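Peptidoglycan-N-acetylmuramic acid deacetylase PdaA (Bacillus subtilis, PDB 1NY1) deacetylates N-acetylmuramic acid residues of peptidoglycan, leading to muramic delta-lactam in the spore cortex, and is required for germination. Local coordinates at residues N26-G38 / L151-S165. Numbering follows the deposited sequence.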
# COMPACT_ATOMS: atom_id res chain seq x y z
N ASN A 26 -6.39 -6.86 -15.99
CA ASN A 26 -5.25 -7.74 -15.80
C ASN A 26 -4.23 -7.53 -16.91
O ASN A 26 -3.03 -7.50 -16.66
CB ASN A 26 -5.68 -9.20 -15.75
CG ASN A 26 -6.43 -9.54 -14.48
OD1 ASN A 26 -6.23 -8.92 -13.44
ND2 ASN A 26 -7.30 -10.54 -14.56
N SER A 27 -4.71 -7.38 -18.14
CA SER A 27 -3.82 -7.18 -19.28
C SER A 27 -3.09 -5.85 -19.20
O SER A 27 -1.89 -5.78 -19.46
CB SER A 27 -4.61 -7.25 -20.60
OG SER A 27 -5.09 -8.56 -20.83
N LEU A 28 -3.81 -4.80 -18.83
CA LEU A 28 -3.23 -3.47 -18.73
C LEU A 28 -2.11 -3.40 -17.71
O LEU A 28 -1.00 -2.97 -18.02
CB LEU A 28 -4.30 -2.44 -18.36
CG LEU A 28 -4.31 -1.14 -19.17
CD1 LEU A 28 -5.03 -0.07 -18.37
CD2 LEU A 28 -2.88 -0.69 -19.49
N ILE A 29 -2.40 -3.82 -16.48
CA ILE A 29 -1.40 -3.78 -15.42
C ILE A 29 -0.17 -4.63 -15.73
O ILE A 29 0.96 -4.21 -15.49
CB ILE A 29 -2.00 -4.24 -14.08
CG1 ILE A 29 -2.52 -5.67 -14.20
CG2 ILE A 29 -3.11 -3.30 -13.65
CD1 ILE A 29 -2.88 -6.29 -12.87
N GLU A 30 -0.39 -5.83 -16.28
CA GLU A 30 0.71 -6.71 -16.61
C GLU A 30 1.59 -6.14 -17.72
O GLU A 30 2.80 -6.39 -17.76
CB GLU A 30 0.19 -8.09 -17.02
CG GLU A 30 -0.42 -8.88 -15.87
CD GLU A 30 0.58 -9.13 -14.75
OE1 GLU A 30 1.61 -9.80 -15.00
OE2 GLU A 30 0.35 -8.65 -13.61
N LYS A 31 0.99 -5.37 -18.62
CA LYS A 31 1.75 -4.77 -19.71
C LYS A 31 2.74 -3.77 -19.12
O LYS A 31 3.74 -3.42 -19.76
CB LYS A 31 0.81 -4.03 -20.67
CG LYS A 31 1.55 -3.40 -21.85
CD LYS A 31 0.66 -2.44 -22.63
CE LYS A 31 -0.57 -3.11 -23.20
NZ LYS A 31 -1.35 -2.16 -24.04
N TYR A 32 2.47 -3.31 -17.90
CA TYR A 32 3.33 -2.35 -17.24
C TYR A 32 3.90 -2.86 -15.92
O TYR A 32 4.35 -2.08 -15.08
CB TYR A 32 2.56 -1.04 -17.03
CG TYR A 32 2.21 -0.36 -18.34
CD1 TYR A 32 3.18 0.31 -19.09
CD2 TYR A 32 0.92 -0.44 -18.87
CE1 TYR A 32 2.88 0.87 -20.33
CE2 TYR A 32 0.61 0.11 -20.11
CZ TYR A 32 1.60 0.76 -20.84
OH TYR A 32 1.31 1.30 -22.07
N ASP A 33 3.86 -4.18 -15.74
CA ASP A 33 4.39 -4.82 -14.53
C ASP A 33 3.69 -4.46 -13.22
O ASP A 33 4.19 -4.81 -12.15
CB ASP A 33 5.88 -4.52 -14.38
CG ASP A 33 6.70 -5.08 -15.52
OD1 ASP A 33 6.53 -6.27 -15.85
OD2 ASP A 33 7.52 -4.32 -16.08
N ALA A 34 2.56 -3.77 -13.29
CA ALA A 34 1.84 -3.41 -12.07
C ALA A 34 1.13 -4.66 -11.55
O ALA A 34 0.86 -5.58 -12.32
CB ALA A 34 0.82 -2.31 -12.37
N PHE A 35 0.84 -4.71 -10.26
CA PHE A 35 0.16 -5.88 -9.71
C PHE A 35 -0.72 -5.52 -8.52
O PHE A 35 -0.60 -4.43 -7.95
CB PHE A 35 1.18 -6.94 -9.29
CG PHE A 35 2.23 -6.44 -8.34
CD1 PHE A 35 1.97 -6.37 -6.97
CD2 PHE A 35 3.46 -6.00 -8.81
CE1 PHE A 35 2.92 -5.86 -6.09
CE2 PHE A 35 4.42 -5.49 -7.94
CZ PHE A 35 4.15 -5.42 -6.58
N TYR A 36 -1.61 -6.44 -8.15
CA TYR A 36 -2.49 -6.22 -7.01
C TYR A 36 -2.53 -7.45 -6.12
O TYR A 36 -3.18 -7.45 -5.07
CB TYR A 36 -3.91 -5.86 -7.47
CG TYR A 36 -4.59 -6.88 -8.37
CD1 TYR A 36 -4.34 -6.89 -9.74
CD2 TYR A 36 -5.56 -7.74 -7.86
CE1 TYR A 36 -5.05 -7.74 -10.59
CE2 TYR A 36 -6.27 -8.60 -8.71
CZ TYR A 36 -6.02 -8.59 -10.07
OH TYR A 36 -6.75 -9.39 -10.90
N LEU A 37 -1.82 -8.49 -6.54
CA LEU A 37 -1.72 -9.73 -5.78
C LEU A 37 -0.29 -10.23 -5.78
O LEU A 37 0.49 -9.92 -6.69
CB LEU A 37 -2.62 -10.80 -6.40
CG LEU A 37 -4.13 -10.69 -6.21
CD1 LEU A 37 -4.84 -11.60 -7.20
CD2 LEU A 37 -4.50 -11.06 -4.77
N GLY A 38 0.05 -11.01 -4.76
CA GLY A 38 1.37 -11.59 -4.65
C GLY A 38 1.25 -13.05 -5.07
O GLY A 38 0.51 -13.36 -6.00
N LEU A 151 0.68 4.75 -16.12
CA LEU A 151 1.44 3.52 -15.91
C LEU A 151 2.70 3.52 -16.76
O LEU A 151 3.77 3.11 -16.31
CB LEU A 151 0.59 2.30 -16.24
CG LEU A 151 -0.53 1.94 -15.26
CD1 LEU A 151 -1.26 0.70 -15.76
CD2 LEU A 151 0.07 1.68 -13.88
N LYS A 152 2.57 3.97 -18.00
CA LYS A 152 3.69 4.01 -18.93
C LYS A 152 4.76 4.99 -18.44
O LYS A 152 5.95 4.66 -18.41
CB LYS A 152 3.21 4.43 -20.32
CG LYS A 152 4.28 4.40 -21.38
CD LYS A 152 3.80 5.07 -22.66
CE LYS A 152 4.89 5.08 -23.72
NZ LYS A 152 5.24 3.69 -24.15
N GLU A 153 4.34 6.19 -18.05
CA GLU A 153 5.26 7.21 -17.58
C GLU A 153 5.95 6.86 -16.27
O GLU A 153 7.17 7.04 -16.14
CB GLU A 153 4.54 8.55 -17.42
CG GLU A 153 4.75 9.46 -18.60
CD GLU A 153 6.22 9.70 -18.87
OE1 GLU A 153 6.91 10.25 -17.99
OE2 GLU A 153 6.69 9.31 -19.96
N THR A 154 5.19 6.37 -15.30
CA THR A 154 5.77 6.02 -14.01
C THR A 154 6.75 4.86 -14.16
O THR A 154 7.80 4.85 -13.51
CB THR A 154 4.66 5.67 -12.97
OG1 THR A 154 3.82 4.63 -13.48
CG2 THR A 154 3.82 6.91 -12.68
N LYS A 155 6.43 3.92 -15.04
CA LYS A 155 7.31 2.78 -15.29
C LYS A 155 8.59 3.28 -15.95
O LYS A 155 9.68 2.76 -15.69
CB LYS A 155 6.62 1.76 -16.21
CG LYS A 155 7.51 0.59 -16.61
CD LYS A 155 6.84 -0.32 -17.63
CE LYS A 155 7.79 -1.43 -18.06
NZ LYS A 155 7.21 -2.33 -19.09
N ARG A 156 8.46 4.29 -16.80
CA ARG A 156 9.62 4.84 -17.48
C ARG A 156 10.54 5.47 -16.44
O ARG A 156 11.76 5.50 -16.61
CB ARG A 156 9.20 5.90 -18.50
CG ARG A 156 10.34 6.36 -19.41
CD ARG A 156 9.87 7.38 -20.44
NE ARG A 156 10.25 8.75 -20.10
CZ ARG A 156 9.84 9.41 -19.03
NH1 ARG A 156 9.01 8.84 -18.16
NH2 ARG A 156 10.23 10.66 -18.83
N LEU A 157 9.93 5.97 -15.36
CA LEU A 157 10.67 6.60 -14.27
C LEU A 157 11.22 5.56 -13.29
O LEU A 157 11.80 5.92 -12.26
CB LEU A 157 9.76 7.58 -13.53
CG LEU A 157 9.28 8.78 -14.34
CD1 LEU A 157 8.36 9.64 -13.50
CD2 LEU A 157 10.48 9.59 -14.81
N GLY A 158 11.03 4.29 -13.61
CA GLY A 158 11.52 3.22 -12.77
C GLY A 158 10.60 2.81 -11.63
O GLY A 158 11.01 2.08 -10.73
N TYR A 159 9.36 3.27 -11.67
CA TYR A 159 8.41 2.94 -10.62
C TYR A 159 7.57 1.71 -10.87
O TYR A 159 7.11 1.46 -11.99
CB TYR A 159 7.48 4.13 -10.35
CG TYR A 159 8.09 5.20 -9.49
CD1 TYR A 159 8.08 5.08 -8.10
CD2 TYR A 159 8.71 6.31 -10.06
CE1 TYR A 159 8.67 6.05 -7.29
CE2 TYR A 159 9.31 7.29 -9.26
CZ TYR A 159 9.29 7.15 -7.88
OH TYR A 159 9.88 8.11 -7.08
N GLN A 160 7.38 0.95 -9.81
CA GLN A 160 6.58 -0.25 -9.84
C GLN A 160 5.27 0.19 -9.19
O GLN A 160 5.27 0.64 -8.05
CB GLN A 160 7.23 -1.34 -8.98
CG GLN A 160 6.63 -2.70 -9.18
CD GLN A 160 7.08 -3.33 -10.47
OE1 GLN A 160 6.44 -4.25 -10.97
NE2 GLN A 160 8.19 -2.85 -11.02
N THR A 161 4.16 0.09 -9.92
CA THR A 161 2.88 0.50 -9.36
C THR A 161 2.25 -0.65 -8.59
O THR A 161 2.10 -1.75 -9.12
CB THR A 161 1.93 1.00 -10.46
OG1 THR A 161 2.46 2.21 -11.03
CG2 THR A 161 0.54 1.29 -9.90
N VAL A 162 1.90 -0.39 -7.34
CA VAL A 162 1.32 -1.40 -6.46
C VAL A 162 -0.13 -1.09 -6.10
O VAL A 162 -0.41 -0.06 -5.47
CB VAL A 162 2.15 -1.51 -5.16
CG1 VAL A 162 1.61 -2.63 -4.29
CG2 VAL A 162 3.62 -1.73 -5.48
N PHE A 163 -1.04 -1.96 -6.50
CA PHE A 163 -2.45 -1.78 -6.17
C PHE A 163 -2.77 -2.61 -4.94
O PHE A 163 -1.92 -2.74 -4.05
CB PHE A 163 -3.33 -2.17 -7.36
CG PHE A 163 -3.22 -1.22 -8.52
CD1 PHE A 163 -3.69 0.08 -8.39
CD2 PHE A 163 -2.62 -1.61 -9.70
CE1 PHE A 163 -3.55 0.99 -9.44
CE2 PHE A 163 -2.47 -0.71 -10.76
CZ PHE A 163 -2.94 0.59 -10.62
N TRP A 164 -3.97 -3.18 -4.86
CA TRP A 164 -4.32 -3.97 -3.70
C TRP A 164 -5.45 -4.94 -3.99
O TRP A 164 -6.13 -4.83 -5.02
CB TRP A 164 -4.70 -3.05 -2.52
CG TRP A 164 -5.87 -2.16 -2.79
CD1 TRP A 164 -7.19 -2.40 -2.50
CD2 TRP A 164 -5.84 -0.89 -3.46
NE1 TRP A 164 -7.97 -1.35 -2.94
CE2 TRP A 164 -7.17 -0.41 -3.54
CE3 TRP A 164 -4.81 -0.10 -4.00
CZ2 TRP A 164 -7.50 0.81 -4.14
CZ3 TRP A 164 -5.14 1.12 -4.60
CH2 TRP A 164 -6.47 1.55 -4.66
N SER A 165 -5.64 -5.90 -3.09
CA SER A 165 -6.69 -6.90 -3.24
C SER A 165 -7.64 -6.90 -2.04
O SER A 165 -8.67 -7.58 -2.06
CB SER A 165 -6.08 -8.29 -3.42
OG SER A 165 -5.52 -8.74 -2.20
O HOH W 1 4.23 -1.10 -12.58
O HOH W 2 6.98 -1.36 -13.53
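Tyr32, just past the end of helix 23-31, packs on Leu151 of helix 148-156; each helix ends in a Schellman motif within the NodB-type deacetylase fold. Leu151 CB makes an off-centre CH-pi contact with the Tyr32 ring, 3.8 Å from CG, while the backbone N of Lys152 sits toward the rim of one face and Lys31 CG covers the opposite one. With CG beside its backbone N (chi1 -66°), the ring is directed across the helix of Lys152, CE1 coming 3.5 Å from Lys152 CA, and the hydroxyl continues to Glu148. With an alanine here, the space between Leu151 and Lys31 would probably be left unfilled and Glu148 would lose its hydroxyl partner. At the ring edge passes the extended chain of Lys155, whose NZ makes a long salt bridge to Asp33 OD2 (3.6 Å).

Beyond the helices the backbones form a single parallel bridge. Phe163 N donates to Phe35 O at 2.9 Å, nearly straight at 167°, whereas Phe35 N reaches Thr161 O weakly. Thr161 O also lies over a face of the Phe35 ring, and Phe35 CZ is 3.9 Å from Val162 CG2. Around Phe163, Ile29 CG2 and Ala34 CB both approach CE2. Water 1 joins the two segments, donating to Tyr32 O and accepting from Thr161 N; water 2 links Tyr32 O to Tyr159 O.

In the second shell, Asp33, at positive phi, closes the first helix, with Ala34 N bonded to Ile29 O and Asp33 N to Glu30 O; Tyr32 N reaches Ile29 O from the opposite face of its plane. Arg140 bonds to the carbonyls of Val162 and Phe163, on the way to Trp164 near Asp50, the probable proton acceptor. Tyr36 OH donates to Asn26 OD1 at 2.6 Å, on a lone pair in the carbonyl plane.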